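Local coordinates for protein trichothecene 15-O-acetyltransferase TRI3 (Fusarium sporotrichioides, PDB 3FOT) that transfers an acetyl group to the 15-hydroxyl of trichothecene intermediates during the biosynthesis of mycotoxins such as T-2 toxin, at residues A313-H321 with I365-H375. Residues are numbered along the deposited sequence; the frame is centred on the assembly and turned at random. Where two conformers were deposited one is given.
Sequences AIVLALLDH and IENLKSITVSH. Unlike the reference sequence in segment 365-375: Thr372 (reference Ala).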
loop_
_atom_site.group_PDB
_atom_site.type_symbol
_atom_site.label_atom_id
_atom_site.label_comp_id
_atom_site.label_asym_id
_atom_site.label_seq_id
_atom_site.Cartn_x
_atom_site.Cartn_y
_atom_site.Cartn_z
ATOM N N ALA A 313 -11.345 15.764 7.707
ATOM C CA ALA A 313 -11.562 16.624 6.555
ATOM C C ALA A 313 -12.342 15.885 5.449
ATOM O O ALA A 313 -13.204 16.470 4.759
ATOM C CB ALA A 313 -10.208 17.138 6.042
ATOM N N ILE A 314 -12.056 14.591 5.321
ATOM C CA ILE A 314 -12.799 13.714 4.412
ATOM C C ILE A 314 -14.296 13.744 4.720
ATOM O O ILE A 314 -15.134 13.883 3.816
ATOM C CB ILE A 314 -12.220 12.277 4.450
ATOM C CG1 ILE A 314 -10.881 12.296 3.688
ATOM C CG2 ILE A 314 -13.210 11.244 3.880
ATOM C CD1 ILE A 314 -10.000 11.041 3.916
ATOM N N VAL A 315 -14.605 13.609 6.008
ATOM C CA VAL A 315 -15.995 13.623 6.494
ATOM C C VAL A 315 -16.647 14.985 6.303
ATOM O O VAL A 315 -17.746 15.069 5.734
ATOM C CB VAL A 315 -16.074 13.087 7.936
ATOM C CG1 VAL A 315 -17.466 13.296 8.533
ATOM C CG2 VAL A 315 -15.766 11.590 7.899
ATOM N N LEU A 316 -15.952 16.059 6.682
ATOM C CA LEU A 316 -16.510 17.412 6.457
ATOM C C LEU A 316 -16.732 17.698 4.973
ATOM O O LEU A 316 -17.748 18.302 4.592
ATOM C CB LEU A 316 -15.630 18.513 7.086
ATOM C CG LEU A 316 -16.000 18.930 8.536
ATOM C CD1 LEU A 316 -16.017 17.766 9.500
ATOM C CD2 LEU A 316 -15.048 20.003 9.060
ATOM N N ALA A 317 -15.798 17.252 4.126
ATOM C CA ALA A 317 -15.936 17.438 2.671
ATOM C C ALA A 317 -17.136 16.629 2.147
ATOM O O ALA A 317 -17.872 17.075 1.270
ATOM C CB ALA A 317 -14.636 17.020 1.940
ATOM N N LEU A 318 -17.352 15.458 2.727
ATOM C CA LEU A 318 -18.488 14.623 2.340
ATOM C C LEU A 318 -19.821 15.288 2.726
ATOM O O LEU A 318 -20.750 15.363 1.901
ATOM C CB LEU A 318 -18.381 13.246 2.993
ATOM C CG LEU A 318 -19.551 12.299 2.759
ATOM C CD1 LEU A 318 -19.545 11.886 1.322
ATOM C CD2 LEU A 318 -19.404 11.092 3.691
ATOM N N LEU A 319 -19.894 15.765 3.967
ATOM C CA LEU A 319 -21.076 16.480 4.482
ATOM C C LEU A 319 -21.353 17.746 3.684
ATOM O O LEU A 319 -22.516 18.049 3.372
ATOM C CB LEU A 319 -20.932 16.791 5.982
ATOM C CG LEU A 319 -20.853 15.595 6.936
ATOM C CD1 LEU A 319 -20.485 16.022 8.352
ATOM C CD2 LEU A 319 -22.178 14.799 6.945
ATOM N N ASP A 320 -20.290 18.455 3.297
ATOM C CA ASP A 320 -20.443 19.651 2.482
ATOM C C ASP A 320 -20.909 19.322 1.062
ATOM O O ASP A 320 -21.623 20.124 0.451
ATOM C CB ASP A 320 -19.130 20.440 2.447
ATOM C CG ASP A 320 -19.223 21.693 1.601
ATOM O OD1 ASP A 320 -19.917 22.640 2.010
ATOM O OD2 ASP A 320 -18.604 21.724 0.520
ATOM N N HIS A 321 -20.491 18.162 0.549
ATOM C CA HIS A 321 -20.832 17.695 -0.802
ATOM C C HIS A 321 -22.302 17.307 -0.876
ATOM O O HIS A 321 -22.976 17.590 -1.877
ATOM C CB HIS A 321 -19.955 16.485 -1.174
ATOM C CG HIS A 321 -20.363 15.779 -2.436
ATOM N ND1 HIS A 321 -19.945 16.186 -3.683
ATOM C CD2 HIS A 321 -21.115 14.668 -2.640
ATOM C CE1 HIS A 321 -20.437 15.372 -4.604
ATOM N NE2 HIS A 321 -21.146 14.438 -3.997
ATOM N N ILE A 365 -18.484 8.287 13.560
ATOM C CA ILE A 365 -18.719 9.684 13.931
ATOM C C ILE A 365 -20.239 9.893 13.935
ATOM O O ILE A 365 -20.884 9.743 12.904
ATOM C CB ILE A 365 -18.037 10.698 12.969
ATOM C CG1 ILE A 365 -16.513 10.446 12.868
ATOM C CG2 ILE A 365 -18.371 12.153 13.401
ATOM C CD1 ILE A 365 -15.859 11.037 11.635
ATOM N N GLU A 366 -20.791 10.185 15.116
ATOM C CA GLU A 366 -22.210 10.491 15.253
ATOM C C GLU A 366 -22.383 12.002 15.273
ATOM O O GLU A 366 -21.397 12.752 15.274
ATOM C CB GLU A 366 -22.787 9.904 16.550
ATOM C CG GLU A 366 -22.513 8.425 16.812
ATOM C CD GLU A 366 -22.936 8.028 18.221
ATOM O OE1 GLU A 366 -22.335 7.098 18.782
ATOM O OE2 GLU A 366 -23.873 8.659 18.773
ATOM N N ASN A 367 -23.642 12.438 15.296
ATOM C CA ASN A 367 -24.043 13.853 15.304
ATOM C C ASN A 367 -23.387 14.652 14.190
ATOM O O ASN A 367 -22.715 15.684 14.379
ATOM C CB ASN A 367 -23.890 14.515 16.673
ATOM C CG ASN A 367 -24.789 15.743 16.828
ATOM O OD1 ASN A 367 -25.530 16.117 15.910
ATOM N ND2 ASN A 367 -24.730 16.366 17.996
ATOM N N LEU A 368 -23.638 14.169 12.985
ATOM C CA LEU A 368 -23.057 14.778 11.797
ATOM C C LEU A 368 -23.534 16.219 11.590
ATOM O O LEU A 368 -22.775 17.061 11.093
ATOM C CB LEU A 368 -23.316 13.905 10.560
ATOM C CG LEU A 368 -22.690 12.501 10.634
ATOM C CD1 LEU A 368 -23.032 11.672 9.384
ATOM C CD2 LEU A 368 -21.180 12.598 10.799
ATOM N N LYS A 369 -24.759 16.539 12.011
ATOM C CA LYS A 369 -25.244 17.901 11.792
ATOM C C LYS A 369 -24.386 18.899 12.563
ATOM O O LYS A 369 -24.113 19.985 12.048
ATOM C CB LYS A 369 -26.726 18.070 12.191
ATOM C CG LYS A 369 -27.320 19.464 11.899
ATOM C CD LYS A 369 -26.933 20.038 10.513
ATOM C CE LYS A 369 -27.573 21.398 10.263
ATOM N NZ LYS A 369 -27.272 22.418 11.329
ATOM N N SER A 370 -23.947 18.517 13.766
ATOM C CA SER A 370 -23.182 19.413 14.644
ATOM C C SER A 370 -21.785 19.718 14.105
ATOM O O SER A 370 -21.163 20.666 14.569
ATOM C CB SER A 370 -23.043 18.841 16.061
ATOM O OG SER A 370 -22.151 17.724 16.051
ATOM N N ILE A 371 -21.300 18.904 13.159
ATOM C CA ILE A 371 -19.992 19.136 12.524
ATOM C C ILE A 371 -20.078 19.543 11.045
ATOM O O ILE A 371 -19.046 19.622 10.355
ATOM C CB ILE A 371 -19.010 17.920 12.724
ATOM C CG1 ILE A 371 -19.522 16.657 12.013
ATOM C CG2 ILE A 371 -18.732 17.698 14.232
ATOM C CD1 ILE A 371 -18.449 15.577 11.853
ATOM N N THR A 372 -21.302 19.764 10.552
ATOM C CA THR A 372 -21.532 20.201 9.171
ATOM C C THR A 372 -21.212 21.685 9.031
ATOM O O THR A 372 -21.934 22.556 9.536
ATOM C CB THR A 372 -22.973 19.864 8.689
ATOM O OG1 THR A 372 -23.176 18.451 8.792
ATOM C CG2 THR A 372 -23.198 20.295 7.236
ATOM N N VAL A 373 -20.084 21.969 8.381
ATOM C CA VAL A 373 -19.619 23.339 8.183
ATOM C C VAL A 373 -19.265 23.551 6.721
ATOM O O VAL A 373 -18.775 22.646 6.049
ATOM C CB VAL A 373 -18.375 23.694 9.054
ATOM C CG1 VAL A 373 -18.722 23.674 10.523
ATOM C CG2 VAL A 373 -17.187 22.745 8.761
ATOM N N SER A 374 -19.511 24.747 6.223
ATOM C CA SER A 374 -19.105 25.058 4.870
ATOM C C SER A 374 -17.717 25.694 4.864
ATOM O O SER A 374 -17.176 26.067 5.905
ATOM C CB SER A 374 -20.105 25.971 4.209
ATOM O OG SER A 374 -19.836 27.268 4.616
ATOM N N HIS A 375 -17.131 25.817 3.672
ATOM C CA HIS A 375 -15.849 26.485 3.558
ATOM C C HIS A 375 -15.977 27.996 3.802
ATOM O O HIS A 375 -14.984 28.661 4.079
ATOM C CB HIS A 375 -15.259 26.206 2.177
ATOM C CG HIS A 375 -14.784 24.798 2.005
ATOM N ND1 HIS A 375 -13.686 24.303 2.673
ATOM C CD2 HIS A 375 -15.225 23.795 1.206
ATOM C CE1 HIS A 375 -13.477 23.049 2.308
ATOM N NE2 HIS A 375 -14.392 22.718 1.415
HETATM O O HOH W 1 -19.245 20.100 6.179
HETATM O O HOH W 2 -18.495 25.001 1.306
#
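With chi1 at 65°, Ile371 places CG1 between its backbone N and carbonyl carbon, which lets CG1 meet Leu319 CD1 at 3.8 Å and CD1 touch Leu316 CD1, the Leu316 and Ile371 side chains crossing at about a right angle. Leu319, its CG anti to the carbonyl carbon, also carries CD2 against Leu368 CB, at 3.9 Å. One helical turn back, Val315 CG2 and Ile365 CD1 reach toward each other tip to tip, 3.8 Å apart, and Phe333 of strand 333-340 packs on both residues. Tightest is Leu316 CD2 on Val373 CG2, at 3.5 Å. In this CoA-acyltransferase fold of the BAHD superfamily, the contact lays the connection between strand 358-365 and helix 379-401 along the last turns of helix 306-321. No direct hydrogen bond joins the two segments; waters do so instead. One donates to both Leu316 O and Val373 O (2.6 Å to the latter), and another links Asp320 OD1 to His375 N. Asp320 OD2 lies obliquely to the His375 ring, whose NE2 is hydrogen-bonded to Ser509 OG. Within the loop, Leu368 O accepts from Ile371 N and Thr372 OG1 on opposite faces of its carbonyl plane; the latter bond sets the hydroxyl beside Leu319 CD1, at 3.7 Å.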